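Local coordinates for regulating synaptic membrane exocytosis protein 2 (Rattus norvegicus, PDB 2CJS) that probably acts in the regulation of synaptic vesicle exocytosis as a Rab3-interacting molecule, through a zinc-finger domain that holds two zinc ions, at residues C12-K17 with C31-C36; H26-C31 with N55-Q60. One frame throughout, in Å; residues are numbered along the deposited sequence.

Interaction 1 (C12-K17 with C31-C36). With ZN (zinc ion), chain L; ZN (zinc ion), chain M; EDO (1,2-ethanediol), chain O; EDO (1,2-ethanediol), chain N.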
loop_
_atom_site.group_PDB
_atom_site.type_symbol
_atom_site.label_atom_id
_atom_site.label_comp_id
_atom_site.label_asym_id
_atom_site.label_seq_id
_atom_site.Cartn_x
_atom_site.Cartn_y
_atom_site.Cartn_z
ATOM N N CYS C 12 -14.129 -9.241 -0.525
ATOM C CA CYS C 12 -13.524 -10.164 -1.481
ATOM C C CYS C 12 -14.569 -11.223 -1.908
ATOM O O CYS C 12 -15.210 -11.826 -1.063
ATOM C CB CYS C 12 -12.324 -10.824 -0.800
ATOM S SG CYS C 12 -11.590 -12.118 -1.858
ATOM N N GLY C 13 -14.688 -11.451 -3.216
ATOM C CA GLY C 13 -15.681 -12.411 -3.749
ATOM C C GLY C 13 -15.256 -13.867 -3.631
ATOM O O GLY C 13 -16.010 -14.770 -3.992
ATOM N N ILE C 14 -14.053 -14.100 -3.114
ATOM C CA ILE C 14 -13.538 -15.441 -2.852
ATOM C C ILE C 14 -13.652 -15.857 -1.409
ATOM O O ILE C 14 -14.277 -16.881 -1.107
ATOM C CB ILE C 14 -12.043 -15.591 -3.327
ATOM C CG1 ILE C 14 -11.815 -15.060 -4.763
ATOM C CG2 ILE C 14 -11.539 -17.068 -3.190
ATOM C CD1 ILE C 14 -12.615 -15.859 -5.911
ATOM N N CYS C 15 -13.023 -15.093 -0.491
ATOM C CA CYS C 15 -13.029 -15.468 0.927
ATOM C C CYS C 15 -14.224 -14.857 1.634
ATOM O O CYS C 15 -14.655 -15.343 2.708
ATOM C CB CYS C 15 -11.718 -15.016 1.616
ATOM S SG CYS C 15 -11.374 -13.243 1.723
ATOM N N HIS C 16 -14.801 -13.823 1.032
ATOM C CA HIS C 16 -15.987 -13.119 1.650
ATOM C C HIS C 16 -15.639 -12.533 3.040
ATOM O O HIS C 16 -16.515 -12.403 3.897
ATOM C CB HIS C 16 -17.238 -14.050 1.744
ATOM C CG HIS C 16 -17.642 -14.617 0.421
ATOM N ND1 HIS C 16 -18.101 -13.823 -0.614
ATOM C CD2 HIS C 16 -17.589 -15.883 -0.058
ATOM C CE1 HIS C 16 -18.314 -14.585 -1.675
ATOM N NE2 HIS C 16 -18.012 -15.836 -1.364
ATOM N N LYS C 17 -14.380 -12.157 3.253
ATOM C CA LYS C 17 -13.975 -11.741 4.572
ATOM C C LYS C 17 -13.255 -10.377 4.473
ATOM O O LYS C 17 -13.645 -9.426 5.160
ATOM C CB LYS C 17 -13.127 -12.826 5.265
ATOM C CG LYS C 17 -12.617 -12.384 6.594
ATOM C CD LYS C 17 -12.506 -13.530 7.604
ATOM C CE LYS C 17 -12.740 -13.001 9.025
ATOM N NZ LYS C 17 -11.909 -13.635 10.059
ATOM N N CYS C 31 -12.712 -14.657 -14.687
ATOM C CA CYS C 31 -14.119 -14.692 -14.197
ATOM C C CYS C 31 -14.632 -13.323 -13.757
ATOM O O CYS C 31 -15.823 -13.198 -13.498
ATOM C CB CYS C 31 -14.250 -15.715 -13.065
ATOM S SG CYS C 31 -13.542 -15.101 -11.504
ATOM N N GLN C 32 -13.709 -12.343 -13.650
ATOM C CA GLN C 32 -13.984 -10.924 -13.232
ATOM C C GLN C 32 -14.377 -10.744 -11.784
ATOM O O GLN C 32 -14.771 -9.634 -11.387
ATOM C CB GLN C 32 -15.031 -10.298 -14.143
ATOM C CG GLN C 32 -14.606 -10.290 -15.656
ATOM C CD GLN C 32 -13.277 -9.545 -15.926
ATOM O OE1 GLN C 32 -12.970 -8.573 -15.242
ATOM N NE2 GLN C 32 -12.473 -10.034 -16.921
ATOM N N THR C 33 -14.276 -11.794 -10.979
ATOM C CA THR C 33 -14.532 -11.654 -9.533
ATOM C C THR C 33 -13.469 -10.790 -8.887
ATOM O O THR C 33 -12.317 -10.960 -9.179
ATOM C CB THR C 33 -14.610 -13.031 -8.848
ATOM O OG1 THR C 33 -15.663 -13.775 -9.471
ATOM C CG2 THR C 33 -14.902 -12.888 -7.362
ATOM N N LYS C 34 -13.872 -9.859 -8.012
ATOM C CA LYS C 34 -12.887 -8.996 -7.318
ATOM C C LYS C 34 -12.333 -9.740 -6.100
ATOM O O LYS C 34 -13.101 -10.282 -5.312
ATOM C CB LYS C 34 -13.513 -7.649 -6.906
ATOM C CG LYS C 34 -12.445 -6.637 -6.463
ATOM C CD LYS C 34 -13.088 -5.282 -6.066
ATOM C CE LYS C 34 -13.640 -4.642 -7.300
ATOM N NZ LYS C 34 -14.410 -3.434 -6.829
ATOM N N PHE C 35 -10.999 -9.814 -5.998
ATOM C CA PHE C 35 -10.416 -10.598 -4.969
ATOM C C PHE C 35 -9.335 -9.843 -4.216
ATOM O O PHE C 35 -8.708 -8.903 -4.745
ATOM C CB PHE C 35 -9.861 -11.943 -5.538
ATOM C CG PHE C 35 -8.722 -11.794 -6.513
ATOM C CD1 PHE C 35 -7.378 -11.663 -6.040
ATOM C CD2 PHE C 35 -8.968 -11.807 -7.894
ATOM C CE1 PHE C 35 -6.261 -11.580 -6.920
ATOM C CE2 PHE C 35 -7.873 -11.672 -8.802
ATOM C CZ PHE C 35 -6.523 -11.581 -8.343
ATOM N N CYS C 36 -9.097 -10.309 -2.988
ATOM C CA CYS C 36 -8.046 -9.735 -2.094
ATOM C C CYS C 36 -6.722 -10.489 -2.247
ATOM O O CYS C 36 -6.642 -11.524 -2.964
ATOM C CB CYS C 36 -8.543 -9.738 -0.614
ATOM S SG CYS C 36 -8.293 -11.361 0.186
HETATM ZN ZN ZN L . -10.077 -12.886 -0.208
HETATM ZN ZN ZN M . -11.425 -16.104 -11.407
HETATM C C1 EDO O . -14.501 -0.593 -4.104
HETATM O O1 EDO O . -14.127 0.634 -4.803
HETATM C C2 EDO O . -13.458 -1.730 -4.073
HETATM O O2 EDO O . -12.543 -1.685 -5.168
HETATM C C1 EDO N . -13.947 -12.606 -19.931
HETATM O O1 EDO N . -14.001 -12.399 -18.516
HETATM C C2 EDO N . -12.526 -12.327 -20.341
HETATM O O2 EDO N . -11.672 -13.369 -19.824
#

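Interaction 2 (H26-C31 with N55-Q60). With ZN (zinc ion), chain M; EDO (1,2-ethanediol), chain N.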
loop_
_atom_site.group_PDB
_atom_site.type_symbol
_atom_site.label_atom_id
_atom_site.label_comp_id
_atom_site.label_asym_id
_atom_site.label_seq_id
_atom_site.Cartn_x
_atom_site.Cartn_y
_atom_site.Cartn_z
ATOM N N HIS C 26 -8.439 -6.586 -6.885
ATOM C CA HIS C 26 -8.198 -6.786 -8.311
ATOM C C HIS C 26 -9.293 -7.653 -8.901
ATOM O O HIS C 26 -9.747 -8.574 -8.247
ATOM C CB HIS C 26 -6.833 -7.473 -8.509
ATOM C CG HIS C 26 -5.711 -6.582 -8.091
ATOM N ND1 HIS C 26 -5.233 -6.579 -6.810
ATOM C CD2 HIS C 26 -5.064 -5.581 -8.747
ATOM C CE1 HIS C 26 -4.295 -5.643 -6.691
ATOM N NE2 HIS C 26 -4.174 -5.030 -7.848
ATOM N N ASN C 27 -9.667 -7.392 -10.160
ATOM C CA ASN C 27 -10.645 -8.285 -10.786
ATOM C C ASN C 27 -9.900 -9.422 -11.503
ATOM O O ASN C 27 -8.926 -9.182 -12.249
ATOM C CB ASN C 27 -11.577 -7.562 -11.743
ATOM C CG ASN C 27 -12.490 -6.596 -11.014
ATOM O OD1 ASN C 27 -12.112 -5.460 -10.777
ATOM N ND2 ASN C 27 -13.674 -7.033 -10.658
ATOM N N CYS C 28 -10.359 -10.642 -11.285
ATOM C CA CYS C 28 -9.852 -11.816 -12.020
ATOM C C CYS C 28 -10.000 -11.583 -13.523
ATOM O O CYS C 28 -11.066 -11.258 -13.992
ATOM C CB CYS C 28 -10.578 -13.109 -11.544
ATOM S SG CYS C 28 -9.998 -14.544 -12.442
ATOM N N SER C 29 -8.899 -11.760 -14.266
ATOM C CA SER C 29 -8.896 -11.527 -15.722
ATOM C C SER C 29 -9.737 -12.548 -16.441
ATOM O O SER C 29 -10.103 -12.335 -17.582
ATOM C CB SER C 29 -7.446 -11.589 -16.231
ATOM O OG SER C 29 -6.773 -10.395 -15.763
ATOM N N TYR C 30 -10.066 -13.656 -15.771
ATOM C CA TYR C 30 -10.935 -14.662 -16.405
ATOM C C TYR C 30 -12.416 -14.511 -15.982
ATOM O O TYR C 30 -13.259 -14.264 -16.820
ATOM C CB TYR C 30 -10.429 -16.051 -16.027
ATOM C CG TYR C 30 -10.976 -17.233 -16.853
ATOM C CD1 TYR C 30 -11.354 -17.081 -18.187
ATOM C CD2 TYR C 30 -11.108 -18.481 -16.258
ATOM C CE1 TYR C 30 -11.838 -18.195 -18.961
ATOM C CE2 TYR C 30 -11.586 -19.602 -16.992
ATOM C CZ TYR C 30 -11.956 -19.451 -18.313
ATOM O OH TYR C 30 -12.391 -20.565 -19.017
ATOM N N CYS C 31 -12.712 -14.657 -14.687
ATOM C CA CYS C 31 -14.119 -14.692 -14.197
ATOM C C CYS C 31 -14.632 -13.323 -13.757
ATOM O O CYS C 31 -15.823 -13.198 -13.498
ATOM C CB CYS C 31 -14.250 -15.715 -13.065
ATOM S SG CYS C 31 -13.542 -15.101 -11.504
ATOM N N ASN C 55 -7.983 -17.535 -7.108
ATOM C CA ASN C 55 -7.598 -18.902 -6.761
ATOM C C ASN C 55 -8.657 -19.937 -7.112
ATOM O O ASN C 55 -8.332 -21.109 -7.265
ATOM C CB ASN C 55 -7.293 -18.965 -5.255
ATOM C CG ASN C 55 -5.899 -18.379 -4.914
ATOM O OD1 ASN C 55 -5.073 -18.112 -5.807
ATOM N ND2 ASN C 55 -5.664 -18.122 -3.583
ATOM N N LEU C 56 -9.909 -19.513 -7.318
ATOM C CA LEU C 56 -10.917 -20.464 -7.767
ATOM C C LEU C 56 -10.703 -20.832 -9.220
ATOM O O LEU C 56 -10.851 -22.017 -9.581
ATOM C CB LEU C 56 -12.336 -19.938 -7.521
ATOM C CG LEU C 56 -12.640 -19.799 -6.014
ATOM C CD1 LEU C 56 -14.085 -19.276 -5.880
ATOM C CD2 LEU C 56 -12.464 -21.100 -5.223
ATOM N N CYS C 57 -10.407 -19.850 -10.054
ATOM C CA CYS C 57 -10.112 -20.156 -11.434
ATOM C C CYS C 57 -8.817 -20.974 -11.498
ATOM O O CYS C 57 -8.699 -21.866 -12.331
ATOM C CB CYS C 57 -9.929 -18.853 -12.207
ATOM S SG CYS C 57 -11.497 -18.068 -12.628
ATOM N N ARG C 58 -7.834 -20.629 -10.693
ATOM C CA ARG C 58 -6.612 -21.475 -10.651
ATOM C C ARG C 58 -6.956 -22.913 -10.344
ATOM O O ARG C 58 -6.491 -23.842 -11.039
ATOM C CB ARG C 58 -5.584 -20.966 -9.622
ATOM C CG ARG C 58 -5.026 -19.546 -10.010
ATOM C CD ARG C 58 -4.106 -19.060 -8.878
ATOM N NE ARG C 58 -2.948 -19.952 -8.632
ATOM C CZ ARG C 58 -2.124 -19.849 -7.575
ATOM N NH1 ARG C 58 -2.358 -18.939 -6.638
ATOM N NH2 ARG C 58 -1.034 -20.623 -7.464
ATOM N N LYS C 59 -7.771 -23.125 -9.330
ATOM C CA LYS C 59 -8.110 -24.501 -8.939
ATOM C C LYS C 59 -8.774 -25.241 -10.090
ATOM O O LYS C 59 -8.483 -26.416 -10.371
ATOM C CB LYS C 59 -9.054 -24.502 -7.741
ATOM C CG LYS C 59 -9.405 -25.950 -7.287
ATOM C CD LYS C 59 -8.199 -26.718 -6.601
ATOM C CE LYS C 59 -8.439 -28.258 -6.401
ATOM N NZ LYS C 59 -7.865 -29.211 -7.476
ATOM N N GLN C 60 -9.710 -24.567 -10.761
ATOM C CA GLN C 60 -10.476 -25.179 -11.825
ATOM C C GLN C 60 -9.533 -25.728 -12.935
ATOM O O GLN C 60 -9.763 -26.808 -13.503
ATOM C CB GLN C 60 -11.460 -24.149 -12.443
ATOM C CG GLN C 60 -12.330 -24.670 -13.582
ATOM C CD GLN C 60 -12.948 -23.474 -14.340
ATOM O OE1 GLN C 60 -12.303 -22.848 -15.178
ATOM N NE2 GLN C 60 -14.186 -23.138 -14.005
HETATM ZN ZN ZN M . -11.425 -16.104 -11.407
HETATM C C1 EDO N . -13.947 -12.606 -19.931
HETATM O O1 EDO N . -14.001 -12.399 -18.516
HETATM C C2 EDO N . -12.526 -12.327 -20.341
HETATM O O2 EDO N . -11.672 -13.369 -19.824
HETATM O O HOH W 1 -13.748 -22.194 -17.168
#

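Interaction 1 (C12-K17 with C31-C36)
Cys12-Gly13 runs against Lys34-Phe35 with the CA atoms of Cys12 and Phe35 4.7 Å apart, and Gly13 N donates to Lys34 O in a nearly linear bond (2.9 Å, N-H...O 168°). This is a Cys4 zinc site of two CxxC pairs, the first forming a zinc knuckle: Cys12 SG, Cys15 SG and Cys36 SG each lie 2.4 Å from the ion, and Cys39 supplies the fourth sulfur. With SG anti to the backbone N (chi1 175°), Cys12 directs its sulfur back over the turn, where it accepts N-H groups from Ile14 and Cys15 and, across the contact, from Cys36 N at 3.3 Å. Three donors on one thiolate would be expected to disperse part of its negative charge. Just before strand 34-35, Thr33 CG2 rests 3.7 Å from Gly13 CA, and a side-chain carbon on that glycine would collide with it. At the far end, Gln32 NE2 donates to an ethanediol O1 (3.2 Å) and to a backbone of another protein's chain; an alanine here would probably leave that backbone acceptor without its donor and the ethanediol less firmly held. Ile14 lies side by side with Phe35, Ile14 CG1 meeting Phe35 CB at 3.8 Å, while Ile14 CD1 reaches to 4.0 Å from Thr33 CG2.

Interaction 2 (H26-C31 with N55-Q60)
Cys57 SG meets three residues of the loop at once: it lies 3.6 Å from Cys31 CB, 3.8 Å from Cys28 SG and 3.7 Å from Tyr30 CD2. The two cysteine neighbours follow from the shared metal, since Cys28 SG, Cys31 SG and Cys57 SG all bind one zinc ion, the last at 2.3 Å, and Cys54 completes the tetrad. Cys57 has SG anti to its carbonyl carbon (chi1 -78°), which carries the sulfur off the first turn of the helix toward the loop. The Tyr30 contact is a sulfur-aromatic one, with the sulfur oblique to the ring, 73° from its normal. Next to it, Gln60 OE1 comes up to the edge of the Tyr30 ring, in plane, 3.8 Å from Tyr30 CE2, and the amide stands almost perpendicular to the ring. A water 2.8 Å from Tyr30 OH also lies beside Gln60 OE1, although that second approach is so short that the bridge is doubtful.

This is the second site of a cross-brace zinc finger, consistent with its membership of the RING clan: a CxxC knuckle from the loop 28-31 and a second pair, from the end of strand 49-54 and the start of the helix, close on one ion.

Besides the metal, the knuckle is held by its own backbone: Cys28 SG accepts the N-H groups of Tyr30 and, nearly straight (170°), of Cys31. Farther out, Ser29 is bonded to Trp52 through both its backbone and its OG, and an ethanediol, probably from the crystallisation liquor, donates to Ser29 O and Tyr30 O, the latter from its O1 at 2.6 Å. On the helix, Arg58 NH1 donates to Asn55 OD1 from above the carbonyl plane, while Arg58 NE forms a salt bridge with an acidic residue of another protein's chain.

How the interactions relate
From the N terminus, segment 12-17 comes first and meets 31-36 in interaction 1, closing a loop that contains strands 19-20 and 26-27. Before that loop is complete, segment 26-31 opens interaction 2, which closes only at 55-60, after the hairpin of strands 40-45 and 49-54. The two contacts therefore cross, as expected of interleaved cysteine pairs, and their segments share Cys31, which binds the zinc of interaction 2. The centres of interactions 1 and 2 lie about 9 Å apart. Between them, strands 26-27 and 34-35 pair antiparallel, with Phe35 N probably hydrogen-bonded to His26 O at 2.9 Å. Packing of Ile14 CD1 on Leu56 CD1, 3.7 Å apart, brings the N-terminal knuckle against the C-terminal helix.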